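Local coordinates for protein regulator of nonsense transcripts 2 (Homo sapiens, PDB 4CEK) that takes part in nonsense-mediated mRNA decay, probably using its helical MIF4G domains, of which this is the second, as protein-interaction scaffolds, at residues P126-R131 and D135-D140; R174-L179 and D185-L190; M240-F245 and L278-R283. All coordinates share one frame; numbering follows the deposited sequence.

All three contacts are largely buried and lie within one helical MIF4G domain, but they differ in chemistry. Contact 2, closest to the centre of the chain, is wholly apolar and joins two successive helices. Contact 1 lies at the start of helix 131-144 and mixes a thin sulfur-methyl contact with a backbone hydrogen bond and charged side chains at its edge. It touches contact 2 directly: an acid of contact 1 pairs with an arginine of contact 2, and Ala138 packs on Leu175. Contact 3, about 37 Å from contact 1 and 30 Å from contact 2 between centres, shares no helix with either and relies on a methionine between a leucine and a phenylalanine, with a glutamine at its margin.

Contact 1: residues P126-R131 and D135-D140; sequences PNCVNR and DKAAMD
Cys128 and Ala137 form the close-packed side of this contact, where the loop leading out of helix 110-124 folds against the first turns of helix 131-144. The sulfur Cys128 SG lies 4.1 Å from Ala137 CB. With chi1 at -63°, SG is anti to its own carbonyl carbon and points from the loop at that methyl. Both residues are small and buried, so a single sulfur-methyl touch bridges loop and helix; Leu133 and Ile134 flank the sulfur, and Phe121 covers the alanine. Cys128 is also the centre of an inverse gamma turn, a sharp reversal that probably helps to aim its side chain inward.

One helical turn holds the other end. Asp135 N donates to Arg131 O across 3.2 Å, nearly straight at 164°, with the donor tilted 27° from the carbonyl plane. The carboxylate of Asp135 comes back over the same turn, its CG 3.3 Å from Arg131 O. Its OD2 forms a salt bridge with Arg174 NH2 on helix 169-179, so a buried acid is given a buried base, and the pairing probably favours the charged form of both.

Toward solvent the fit loosens. The aliphatic part of Arg131 only skirts the acid, CG to Asp135 OD2 measuring 4.3 Å, while its guanidinium reaches on to a weak hydrogen bond with Asn20 O. Exposed Asn130 uses OD1 to accept from Leu133 N, a role for which its short amide side chain is well suited. It is the N-cap of helix 131-144, and the connection from helix 110-124 packs back on that helix within the all-helical MIF4G domain.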
ATOM      1  N   PRO A 126       3.303   5.966  13.946  1.00 42.76           N
ATOM      2  CA  PRO A 126       4.586   5.371  13.605  1.00 46.17           C
ATOM      3  C   PRO A 126       5.151   4.447  14.665  1.00 49.97           C
ATOM      4  O   PRO A 126       6.148   3.749  14.392  1.00 62.04           O
ATOM      5  CB  PRO A 126       5.515   6.577  13.440  1.00 48.00           C
ATOM      6  CG  PRO A 126       4.616   7.735  13.183  1.00 46.93           C
ATOM      7  CD  PRO A 126       3.367   7.439  13.941  1.00 43.69           C
ATOM      8  N   ASN A 127       4.554   4.450  15.860  1.00 47.45           N
ATOM      9  CA  ASN A 127       4.957   3.520  16.925  1.00 50.57           C
ATOM     10  C   ASN A 127       4.119   2.273  16.987  1.00 47.81           C
ATOM     11  O   ASN A 127       4.432   1.395  17.765  1.00 53.64           O
ATOM     12  CB  ASN A 127       4.910   4.194  18.301  1.00 55.74           C
ATOM     13  CG  ASN A 127       5.841   5.385  18.402  1.00 55.46           C
ATOM     14  OD1 ASN A 127       6.707   5.584  17.563  1.00 62.69           O
ATOM     15  ND2 ASN A 127       5.655   6.182  19.427  1.00 63.76           N
ATOM     16  N   CYS A 128       3.050   2.179  16.187  1.00 48.36           N
ATOM     17  CA  CYS A 128       2.167   1.006  16.249  1.00 46.67           C
ATOM     18  C   CYS A 128       2.734  -0.106  15.399  1.00 45.40           C
ATOM     19  O   CYS A 128       2.191  -0.463  14.370  1.00 45.89           O
ATOM     20  CB  CYS A 128       0.734   1.362  15.838  1.00 49.09           C
ATOM     21  SG  CYS A 128      -0.061   2.572  16.949  1.00 52.89           S
ATOM     22  N   VAL A 129       3.843  -0.664  15.867  1.00 47.68           N
ATOM     23  CA  VAL A 129       4.584  -1.683  15.130  1.00 46.76           C
ATOM     24  C   VAL A 129       4.188  -3.153  15.454  1.00 44.78           C
ATOM     25  O   VAL A 129       4.931  -4.056  15.121  1.00 51.97           O
ATOM     26  CB  VAL A 129       6.121  -1.468  15.278  1.00 47.81           C
ATOM     27  CG1 VAL A 129       6.533  -0.159  14.642  1.00 47.63           C
ATOM     28  CG2 VAL A 129       6.553  -1.466  16.740  1.00 48.58           C
ATOM     29  N   ASN A 130       3.020  -3.420  16.038  1.00 43.14           N
ATOM     30  CA  ASN A 130       2.492  -4.823  16.022  1.00 43.06           C
ATOM     31  C   ASN A 130       0.977  -4.898  15.856  1.00 42.23           C
ATOM     32  O   ASN A 130       0.300  -3.887  15.888  1.00 42.26           O
ATOM     33  CB  ASN A 130       2.947  -5.667  17.235  1.00 46.67           C
ATOM     34  CG  ASN A 130       2.357  -5.198  18.587  1.00 51.65           C
ATOM     35  OD1 ASN A 130       1.602  -4.231  18.692  1.00 52.85           O
ATOM     36  ND2 ASN A 130       2.721  -5.907  19.627  1.00 55.18           N
ATOM     37  N   ARG A 131       0.480  -6.106  15.634  1.00 45.15           N
ATOM     38  CA  ARG A 131      -0.919  -6.378  15.384  1.00 49.09           C
ATOM     39  C   ARG A 131      -1.843  -5.838  16.488  1.00 51.99           C
ATOM     40  O   ARG A 131      -2.858  -5.207  16.206  1.00 53.13           O
ATOM     41  CB  ARG A 131      -1.083  -7.892  15.245  1.00 54.25           C
ATOM     42  CG  ARG A 131      -2.460  -8.373  14.836  1.00 60.74           C
ATOM     43  CD  ARG A 131      -2.676  -9.835  15.219  1.00 66.83           C
ATOM     44  NE  ARG A 131      -3.931 -10.365  14.682  1.00 72.29           N
ATOM     45  CZ  ARG A 131      -4.374 -11.607  14.872  1.00 78.77           C
ATOM     46  NH1 ARG A 131      -3.664 -12.477  15.603  1.00 78.35           N
ATOM     47  NH2 ARG A 131      -5.534 -11.982  14.322  1.00 78.59           N
ATOM     48  N   ASP A 135      -4.525  -2.508  15.960  1.00 47.93           N
ATOM     49  CA  ASP A 135      -5.950  -2.732  16.250  1.00 48.21           C
ATOM     50  C   ASP A 135      -6.473  -1.783  17.351  1.00 53.88           C
ATOM     51  O   ASP A 135      -7.575  -1.255  17.245  1.00 54.65           O
ATOM     52  CB  ASP A 135      -6.206  -4.204  16.624  1.00 50.11           C
ATOM     53  CG  ASP A 135      -6.088  -5.173  15.403  1.00 50.63           C
ATOM     54  OD1 ASP A 135      -5.898  -4.691  14.270  1.00 47.11           O
ATOM     55  OD2 ASP A 135      -6.196  -6.419  15.573  1.00 47.48           O
ATOM     56  N   LYS A 136      -5.676  -1.540  18.387  1.00 57.75           N
ATOM     57  CA  LYS A 136      -6.043  -0.562  19.430  1.00 58.73           C
ATOM     58  C   LYS A 136      -6.233   0.831  18.850  1.00 55.83           C
ATOM     59  O   LYS A 136      -7.190   1.540  19.192  1.00 51.10           O
ATOM     60  CB  LYS A 136      -4.995  -0.508  20.552  1.00 60.99           C
ATOM     61  CG  LYS A 136      -5.209  -1.554  21.636  1.00 71.68           C
ATOM     62  CD  LYS A 136      -4.003  -1.689  22.573  1.00 78.11           C
ATOM     63  CE  LYS A 136      -4.184  -2.823  23.586  1.00 77.35           C
ATOM     64  NZ  LYS A 136      -2.987  -3.712  23.682  1.00 77.92           N
ATOM     65  N   ALA A 137      -5.306   1.218  17.984  1.00 50.30           N
ATOM     66  CA  ALA A 137      -5.353   2.520  17.322  1.00 48.65           C
ATOM     67  C   ALA A 137      -6.664   2.700  16.548  1.00 45.67           C
ATOM     68  O   ALA A 137      -7.269   3.786  16.557  1.00 42.84           O
ATOM     69  CB  ALA A 137      -4.144   2.684  16.403  1.00 43.97           C
ATOM     70  N   ALA A 138      -7.093   1.630  15.887  1.00 43.24           N
ATOM     71  CA  ALA A 138      -8.358   1.609  15.188  1.00 43.39           C
ATOM     72  C   ALA A 138      -9.551   1.793  16.142  1.00 48.09           C
ATOM     73  O   ALA A 138     -10.496   2.513  15.816  1.00 52.36           O
ATOM     74  CB  ALA A 138      -8.511   0.312  14.408  1.00 38.14           C
ATOM     75  N   MET A 139      -9.537   1.135  17.297  1.00 52.34           N
ATOM     76  CA  MET A 139     -10.654   1.272  18.249  1.00 52.62           C
ATOM     77  C   MET A 139     -10.677   2.690  18.798  1.00 51.29           C
ATOM     78  O   MET A 139     -11.725   3.336  18.844  1.00 47.31           O
ATOM     79  CB  MET A 139     -10.569   0.226  19.357  1.00 57.48           C
ATOM     80  CG  MET A 139     -11.009  -1.165  18.906  1.00 64.66           C
ATOM     81  SD  MET A 139     -10.792  -2.554  20.069  1.00 78.72           S
ATOM     82  CE  MET A 139      -9.015  -2.679  20.205  1.00 57.69           C
ATOM     83  N   ASP A 140      -9.502   3.194  19.151  1.00 48.53           N
ATOM     84  CA  ASP A 140      -9.361   4.549  19.673  1.00 50.04           C
ATOM     85  C   ASP A 140      -9.893   5.595  18.686  1.00 49.74           C
ATOM     86  O   ASP A 140     -10.631   6.505  19.061  1.00 50.40           O
ATOM     87  CB  ASP A 140      -7.881   4.810  20.026  1.00 50.19           C
ATOM     88  CG  ASP A 140      -7.647   6.152  20.678  1.00 56.44           C
ATOM     89  OD1 ASP A 140      -8.629   6.766  21.153  1.00 66.20           O
ATOM     90  OD2 ASP A 140      -6.469   6.601  20.736  1.00 58.13           O
TER

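Contact 2: residues R174-L179 and D185-L190; sequences RLVATL and DVAEDL
Val176 reaches from helix 169-179 into a pocket made by Val186, Ala187 and Leu190 of helix 185-203, and it carries every close approach between the two segments. Its CB is the fork of the side chain; the two methyls beyond it do the touching. CG1, which lies anti to the backbone N (chi1 167°), runs onto the backbone of the second helix, 3.7 Å from Ala187 CA and 3.9 Å from Ala187 CB. CG2 turns the other way, meeting Leu190 CD2 at 3.8 Å and, less tightly, Val186 CG1 at 4.2 Å. The branched chain of Val176 thus slants across those of Val186 and Leu190, one methyl resting on the alanine's CA and methyl and the other between two branched tips.

Each residue type suits its place. Ala187, with only a methyl, lets the helices come near, the alpha carbons of Val176 and Ala187 being 5.9 Å apart, and Val176 is wide enough to touch three neighbours without a long stem. Replacing Val176 with an alanine would probably leave a gap beside Leu190 and Val186 and strip Ala187 of its closest apolar neighbour in the first helix.

On a different face of helix 169-179, Thr178 OG1 donates to Arg174 O over 2.7 Å, from 44° above the carbonyl plane. The bond gives the buried hydroxyl a partner in its own helix; the same oxygen also accepts from Thr178 N.

Helix 148-159 closes the pocket, with Leu158 on Val176, Val155 on Val186 and Phe159 on Leu190. The segment axes approach to 8.8 Å at 134°. Two roughly antiparallel helices, joined by a short loop and packed through aliphatic side chains, make up the helical hairpin from which HEAT-like MIF4G domains are built.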
ATOM      1  N   ARG A 174      -3.461  -2.641   7.575  1.00 34.96           N
ATOM      2  CA  ARG A 174      -4.409  -3.317   8.485  1.00 34.54           C
ATOM      3  C   ARG A 174      -5.416  -2.311   9.084  1.00 33.11           C
ATOM      4  O   ARG A 174      -6.613  -2.573   9.115  1.00 34.08           O
ATOM      5  CB  ARG A 174      -3.690  -4.059   9.622  1.00 36.96           C
ATOM      6  CG  ARG A 174      -4.526  -5.210  10.193  1.00 40.98           C
ATOM      7  CD  ARG A 174      -3.788  -5.964  11.279  1.00 40.99           C
ATOM      8  NE  ARG A 174      -4.682  -6.492  12.322  1.00 43.10           N
ATOM      9  CZ  ARG A 174      -5.305  -7.669  12.307  1.00 47.59           C
ATOM     10  NH1 ARG A 174      -5.156  -8.514  11.301  1.00 53.07           N
ATOM     11  NH2 ARG A 174      -6.088  -8.017  13.324  1.00 51.47           N
ATOM     12  N   LEU A 175      -4.907  -1.174   9.544  1.00 30.32           N
ATOM     13  CA  LEU A 175      -5.728  -0.067  10.039  1.00 34.55           C
ATOM     14  C   LEU A 175      -6.826   0.256   9.031  1.00 39.79           C
ATOM     15  O   LEU A 175      -8.008   0.161   9.349  1.00 40.18           O
ATOM     16  CB  LEU A 175      -4.860   1.186  10.273  1.00 34.36           C
ATOM     17  CG  LEU A 175      -5.515   2.364  11.020  1.00 37.00           C
ATOM     18  CD1 LEU A 175      -6.094   1.917  12.370  1.00 36.51           C
ATOM     19  CD2 LEU A 175      -4.476   3.446  11.217  1.00 34.43           C
ATOM     20  N   VAL A 176      -6.412   0.562   7.788  1.00 40.00           N
ATOM     21  CA  VAL A 176      -7.331   0.972   6.749  1.00 35.62           C
ATOM     22  C   VAL A 176      -8.396  -0.092   6.528  1.00 35.58           C
ATOM     23  O   VAL A 176      -9.572   0.222   6.462  1.00 36.15           O
ATOM     24  CB  VAL A 176      -6.598   1.296   5.441  1.00 33.73           C
ATOM     25  CG1 VAL A 176      -7.597   1.404   4.295  1.00 29.87           C
ATOM     26  CG2 VAL A 176      -5.773   2.578   5.598  1.00 32.48           C
ATOM     27  N   ALA A 177      -7.995  -1.354   6.456  1.00 36.37           N
ATOM     28  CA  ALA A 177      -8.952  -2.418   6.166  1.00 37.10           C
ATOM     29  C   ALA A 177      -9.866  -2.682   7.361  1.00 38.59           C
ATOM     30  O   ALA A 177     -10.988  -3.182   7.214  1.00 39.94           O
ATOM     31  CB  ALA A 177      -8.223  -3.683   5.772  1.00 33.10           C
ATOM     32  N   THR A 178      -9.367  -2.390   8.548  1.00 41.45           N
ATOM     33  CA  THR A 178     -10.140  -2.598   9.773  1.00 47.33           C
ATOM     34  C   THR A 178     -11.219  -1.495   9.940  1.00 46.84           C
ATOM     35  O   THR A 178     -12.315  -1.755  10.399  1.00 48.60           O
ATOM     36  CB  THR A 178      -9.213  -2.637  11.003  1.00 46.03           C
ATOM     37  OG1 THR A 178      -8.293  -3.736  10.876  1.00 46.33           O
ATOM     38  CG2 THR A 178     -10.022  -2.813  12.256  1.00 44.09           C
ATOM     39  N   LEU A 179     -10.883  -0.277   9.539  1.00 44.70           N
ATOM     40  CA  LEU A 179     -11.806   0.827   9.527  1.00 44.69           C
ATOM     41  C   LEU A 179     -12.857   0.752   8.413  1.00 47.77           C
ATOM     42  O   LEU A 179     -13.958   1.272   8.560  1.00 49.96           O
ATOM     43  CB  LEU A 179     -11.018   2.142   9.422  1.00 43.83           C
ATOM     44  CG  LEU A 179     -10.162   2.438  10.662  1.00 43.13           C
ATOM     45  CD1 LEU A 179      -9.371   3.734  10.501  1.00 40.17           C
ATOM     46  CD2 LEU A 179     -11.065   2.503  11.881  1.00 45.92           C
ATOM     47  N   ASP A 185     -14.565   5.550   3.393  1.00 53.57           N
ATOM     48  CA  ASP A 185     -13.870   6.706   2.726  1.00 47.09           C
ATOM     49  C   ASP A 185     -12.373   6.879   3.037  1.00 40.53           C
ATOM     50  O   ASP A 185     -11.638   7.563   2.332  1.00 37.31           O
ATOM     51  CB  ASP A 185     -14.578   8.003   3.057  1.00 47.89           C
ATOM     52  CG  ASP A 185     -14.708   8.216   4.543  1.00 57.01           C
ATOM     53  OD1 ASP A 185     -14.997   7.213   5.251  1.00 58.32           O
ATOM     54  OD2 ASP A 185     -14.525   9.378   4.994  1.00 63.74           O
ATOM     55  N   VAL A 186     -11.921   6.287   4.119  1.00 36.85           N
ATOM     56  CA  VAL A 186     -10.513   6.265   4.379  1.00 35.84           C
ATOM     57  C   VAL A 186      -9.819   5.420   3.300  1.00 34.03           C
ATOM     58  O   VAL A 186      -8.843   5.883   2.686  1.00 33.75           O
ATOM     59  CB  VAL A 186     -10.245   5.695   5.759  1.00 38.19           C
ATOM     60  CG1 VAL A 186      -8.746   5.477   5.922  1.00 37.54           C
ATOM     61  CG2 VAL A 186     -10.842   6.657   6.805  1.00 39.42           C
ATOM     62  N   ALA A 187     -10.354   4.229   3.045  1.00 30.52           N
ATOM     63  CA  ALA A 187      -9.822   3.339   1.994  1.00 36.47           C
ATOM     64  C   ALA A 187      -9.883   4.041   0.631  1.00 39.76           C
ATOM     65  O   ALA A 187      -8.880   4.106  -0.092  1.00 38.40           O
ATOM     66  CB  ALA A 187     -10.594   2.031   1.954  1.00 32.35           C
ATOM     67  N   GLU A 188     -11.034   4.636   0.332  1.00 39.30           N
ATOM     68  CA  GLU A 188     -11.274   5.215  -0.968  1.00 40.77           C
ATOM     69  C   GLU A 188     -10.256   6.299  -1.254  1.00 38.71           C
ATOM     70  O   GLU A 188      -9.753   6.383  -2.351  1.00 39.44           O
ATOM     71  CB  GLU A 188     -12.647   5.887  -1.063  1.00 49.68           C
ATOM     72  CG  GLU A 188     -13.838   5.214  -0.386  1.00 59.14           C
ATOM     73  CD  GLU A 188     -14.343   4.033  -1.153  1.00 70.05           C
ATOM     74  OE1 GLU A 188     -13.708   3.717  -2.192  1.00 71.41           O
ATOM     75  OE2 GLU A 188     -15.361   3.437  -0.705  1.00 78.67           O
ATOM     76  N   ASP A 189     -10.008   7.170  -0.286  1.00 37.62           N
ATOM     77  CA  ASP A 189      -9.158   8.331  -0.505  1.00 40.18           C
ATOM     78  C   ASP A 189      -7.689   7.899  -0.622  1.00 37.39           C
ATOM     79  O   ASP A 189      -6.980   8.379  -1.503  1.00 40.84           O
ATOM     80  CB  ASP A 189      -9.268   9.344   0.652  1.00 46.36           C
ATOM     81  CG  ASP A 189     -10.476  10.299   0.530  1.00 52.73           C
ATOM     82  OD1 ASP A 189     -11.405  10.038  -0.255  1.00 51.53           O
ATOM     83  OD2 ASP A 189     -10.483  11.325   1.254  1.00 60.33           O
ATOM     84  N   LEU A 190      -7.252   7.013   0.272  1.00 33.46           N
ATOM     85  CA  LEU A 190      -5.877   6.546   0.280  1.00 33.22           C
ATOM     86  C   LEU A 190      -5.613   5.846  -1.056  1.00 33.30           C
ATOM     87  O   LEU A 190      -4.619   6.166  -1.713  1.00 30.74           O
ATOM     88  CB  LEU A 190      -5.574   5.630   1.482  1.00 31.15           C
ATOM     89  CG  LEU A 190      -4.080   5.313   1.699  1.00 31.54           C
ATOM     90  CD1 LEU A 190      -3.191   6.550   1.788  1.00 30.38           C
ATOM     91  CD2 LEU A 190      -3.879   4.447   2.917  1.00 28.75           C
TER

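Contact 3: residues M240-F245 and L278-R283; sequences MLLSDF and LEQMMR
Leu242 and Phe245 meet Met281 where residues 240-245, the last part of helix 231-243 and the loop after it, pack on helix 268-287, with helix 247-266 between them in the chain. Packing between helices separated by another in the chain is consistent with the stacked-helix, HEAT-like MIF4G fold.

The aliphatic contacts are the closest. Met281 CG sits against both methyls of Leu242, 3.5 Å from CD2 and 3.6 Å from CD1, so that the forked tip of the leucine straddles one methylene of the methionine. The two side chains cross at about a right angle. In Leu242, CG is anti to the carbonyl carbon (chi1 -61°), and the fork is carried outward to the other helix. Leucine suits this place because its two methyls can share one slim chain, and methionine because it is unbranched and flexible enough to bend between neighbours.

The aromatic contact involves two atoms of that methionine, for Phe245 CZ lies 4.1 Å from both Met281 CE and Met281 CG. A bend about the CG-SD bond (chi3 58°) returns the CE methyl toward Phe245, where it lies at the edge of the ring and near its plane. It is thus an approach to the rim rather than to a face. Ile250 and Leu257 of helix 247-266 add to this core, on the phenylalanine and the methionine respectively, while Val298 of helix 292-305 packs against Met281.

Polar groups stay at the margin. Gln280, partly exposed, approaches Leu242 CD1 loosely, OE1 at 4.3 Å, so the glutamine borders the apolar fork with its amide oxygen nearest. The Phe245 ring, for its part, meets a backbone oxygen edge-on: Leu241 O lies in the ring plane, 3.7 Å from Phe245 CD1.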
ATOM      1  N   MET A 240       0.471  -2.226 -16.762  1.00 38.32           N
ATOM      2  CA  MET A 240       1.053  -0.936 -17.188  1.00 39.90           C
ATOM      3  C   MET A 240       2.570  -0.917 -17.167  1.00 40.49           C
ATOM      4  O   MET A 240       3.218  -0.279 -18.005  1.00 40.90           O
ATOM      5  CB  MET A 240       0.555   0.233 -16.325  1.00 40.67           C
ATOM      6  CG  MET A 240      -0.879   0.638 -16.624  1.00 48.90           C
ATOM      7  SD  MET A 240      -1.287   0.725 -18.400  1.00 56.51           S
ATOM      8  CE  MET A 240      -0.305   2.171 -18.868  1.00 52.04           C
ATOM      9  N   LEU A 241       3.138  -1.549 -16.155  1.00 38.72           N
ATOM     10  CA  LEU A 241       4.575  -1.613 -16.024  1.00 34.78           C
ATOM     11  C   LEU A 241       5.155  -2.536 -17.142  1.00 35.58           C
ATOM     12  O   LEU A 241       6.208  -2.268 -17.629  1.00 34.23           O
ATOM     13  CB  LEU A 241       4.939  -2.127 -14.632  1.00 34.48           C
ATOM     14  CG  LEU A 241       4.672  -1.217 -13.428  1.00 32.59           C
ATOM     15  CD1 LEU A 241       4.964  -1.944 -12.144  1.00 29.76           C
ATOM     16  CD2 LEU A 241       5.497   0.082 -13.480  1.00 32.81           C
ATOM     17  N   LEU A 242       4.466  -3.606 -17.543  1.00 37.88           N
ATOM     18  CA  LEU A 242       4.965  -4.466 -18.601  1.00 43.36           C
ATOM     19  C   LEU A 242       4.859  -3.865 -20.018  1.00 47.70           C
ATOM     20  O   LEU A 242       5.409  -4.428 -20.947  1.00 48.25           O
ATOM     21  CB  LEU A 242       4.276  -5.827 -18.600  1.00 45.62           C
ATOM     22  CG  LEU A 242       4.431  -6.696 -17.361  1.00 50.23           C
ATOM     23  CD1 LEU A 242       4.197  -8.153 -17.727  1.00 56.39           C
ATOM     24  CD2 LEU A 242       5.779  -6.541 -16.696  1.00 53.66           C
ATOM     25  N   SER A 243       4.175  -2.741 -20.193  1.00 50.59           N
ATOM     26  CA  SER A 243       4.002  -2.168 -21.528  1.00 53.68           C
ATOM     27  C   SER A 243       5.212  -1.363 -21.944  1.00 54.34           C
ATOM     28  O   SER A 243       5.549  -1.326 -23.114  1.00 58.54           O
ATOM     29  CB  SER A 243       2.748  -1.296 -21.579  1.00 58.30           C
ATOM     30  OG  SER A 243       1.590  -2.081 -21.354  1.00 61.10           O
ATOM     31  N   ASP A 244       5.838  -0.688 -20.990  1.00 56.72           N
ATOM     32  CA  ASP A 244       7.110  -0.025 -21.223  1.00 54.14           C
ATOM     33  C   ASP A 244       8.091  -0.612 -20.198  1.00 50.42           C
ATOM     34  O   ASP A 244       8.367  -0.030 -19.144  1.00 47.60           O
ATOM     35  CB  ASP A 244       6.970   1.501 -21.106  1.00 57.24           C
ATOM     36  CG  ASP A 244       8.315   2.232 -21.217  1.00 64.95           C
ATOM     37  OD1 ASP A 244       9.189   1.801 -22.013  1.00 60.50           O
ATOM     38  OD2 ASP A 244       8.497   3.238 -20.489  1.00 68.81           O
ATOM     39  N   PHE A 245       8.636  -1.768 -20.553  1.00 52.81           N
ATOM     40  CA  PHE A 245       9.452  -2.573 -19.649  1.00 51.57           C
ATOM     41  C   PHE A 245      10.909  -2.105 -19.588  1.00 48.34           C
ATOM     42  O   PHE A 245      11.815  -2.757 -20.094  1.00 52.81           O
ATOM     43  CB  PHE A 245       9.349  -4.043 -20.081  1.00 54.89           C
ATOM     44  CG  PHE A 245       9.490  -5.027 -18.961  1.00 55.49           C
ATOM     45  CD1 PHE A 245       8.773  -4.875 -17.779  1.00 57.51           C
ATOM     46  CD2 PHE A 245      10.311  -6.134 -19.103  1.00 56.51           C
ATOM     47  CE1 PHE A 245       8.893  -5.797 -16.758  1.00 58.65           C
ATOM     48  CE2 PHE A 245      10.421  -7.062 -18.092  1.00 54.31           C
ATOM     49  CZ  PHE A 245       9.713  -6.896 -16.920  1.00 56.41           C
ATOM     50  N   LEU A 278       3.315 -13.265 -15.619  1.00 37.23           N
ATOM     51  CA  LEU A 278       4.624 -13.766 -15.145  1.00 37.60           C
ATOM     52  C   LEU A 278       5.423 -14.350 -16.303  1.00 36.45           C
ATOM     53  O   LEU A 278       6.620 -14.061 -16.433  1.00 34.04           O
ATOM     54  CB  LEU A 278       4.456 -14.832 -14.062  1.00 34.43           C
ATOM     55  CG  LEU A 278       3.996 -14.339 -12.712  1.00 34.06           C
ATOM     56  CD1 LEU A 278       3.693 -15.529 -11.774  1.00 34.12           C
ATOM     57  CD2 LEU A 278       5.003 -13.378 -12.132  1.00 30.94           C
ATOM     58  N   GLU A 279       4.735 -15.120 -17.154  1.00 38.20           N
ATOM     59  CA  GLU A 279       5.349 -15.703 -18.357  1.00 41.44           C
ATOM     60  C   GLU A 279       5.681 -14.646 -19.383  1.00 43.90           C
ATOM     61  O   GLU A 279       6.689 -14.777 -20.062  1.00 49.59           O
ATOM     62  CB  GLU A 279       4.475 -16.790 -19.007  1.00 40.07           C
ATOM     63  CG  GLU A 279       4.175 -17.996 -18.130  1.00 42.30           C
ATOM     64  CD  GLU A 279       5.404 -18.842 -17.742  1.00 43.82           C
ATOM     65  OE1 GLU A 279       6.312 -19.051 -18.583  1.00 48.14           O
ATOM     66  OE2 GLU A 279       5.446 -19.320 -16.575  1.00 44.92           O
ATOM     67  N   GLN A 280       4.892 -13.580 -19.497  1.00 45.57           N
ATOM     68  CA  GLN A 280       5.303 -12.488 -20.405  1.00 47.15           C
ATOM     69  C   GLN A 280       6.552 -11.754 -19.943  1.00 42.76           C
ATOM     70  O   GLN A 280       7.315 -11.242 -20.770  1.00 41.41           O
ATOM     71  CB  GLN A 280       4.215 -11.441 -20.581  1.00 55.74           C
ATOM     72  CG  GLN A 280       2.989 -11.909 -21.341  1.00 66.70           C
ATOM     73  CD  GLN A 280       1.901 -10.837 -21.360  1.00 72.75           C
ATOM     74  OE1 GLN A 280       2.186  -9.641 -21.184  1.00 73.75           O
ATOM     75  NE2 GLN A 280       0.653 -11.261 -21.560  1.00 68.65           N
ATOM     76  N   MET A 281       6.749 -11.642 -18.628  1.00 42.84           N
ATOM     77  CA  MET A 281       7.983 -11.016 -18.101  1.00 39.96           C
ATOM     78  C   MET A 281       9.195 -11.871 -18.401  1.00 35.87           C
ATOM     79  O   MET A 281      10.204 -11.342 -18.788  1.00 36.64           O
ATOM     80  CB  MET A 281       7.937 -10.829 -16.616  1.00 39.88           C
ATOM     81  CG  MET A 281       6.916  -9.850 -16.141  1.00 47.41           C
ATOM     82  SD  MET A 281       6.864  -9.782 -14.324  1.00 52.18           S
ATOM     83  CE  MET A 281       8.534  -9.321 -13.861  1.00 37.80           C
ATOM     84  N   MET A 282       9.076 -13.184 -18.200  1.00 37.77           N
ATOM     85  CA  MET A 282      10.147 -14.129 -18.501  1.00 39.59           C
ATOM     86  C   MET A 282      10.450 -14.166 -19.995  1.00 45.18           C
ATOM     87  O   MET A 282      11.611 -14.032 -20.395  1.00 44.12           O
ATOM     88  CB  MET A 282       9.805 -15.515 -17.991  1.00 39.42           C
ATOM     89  CG  MET A 282       9.946 -15.604 -16.481  1.00 41.43           C
ATOM     90  SD  MET A 282      11.623 -15.463 -15.799  1.00 38.93           S
ATOM     91  CE  MET A 282      11.985 -17.220 -15.707  1.00 35.56           C
ATOM     92  N   ARG A 283       9.412 -14.271 -20.820  1.00 48.49           N
ATOM     93  CA  ARG A 283       9.609 -14.144 -22.270  1.00 51.84           C
ATOM     94  C   ARG A 283      10.342 -12.850 -22.649  1.00 47.36           C
ATOM     95  O   ARG A 283      11.200 -12.869 -23.525  1.00 48.54           O
ATOM     96  CB  ARG A 283       8.282 -14.282 -23.030  1.00 54.65           C
ATOM     97  CG  ARG A 283       7.736 -15.708 -23.032  1.00 63.30           C
ATOM     98  CD  ARG A 283       6.447 -15.824 -23.846  1.00 73.61           C
ATOM     99  NE  ARG A 283       6.224 -17.175 -24.383  1.00 77.33           N
ATOM    100  CZ  ARG A 283       5.656 -18.191 -23.720  1.00 86.91           C
ATOM    101  NH1 ARG A 283       5.251 -18.053 -22.456  1.00 88.15           N
ATOM    102  NH2 ARG A 283       5.494 -19.370 -24.327  1.00 90.49           N
TER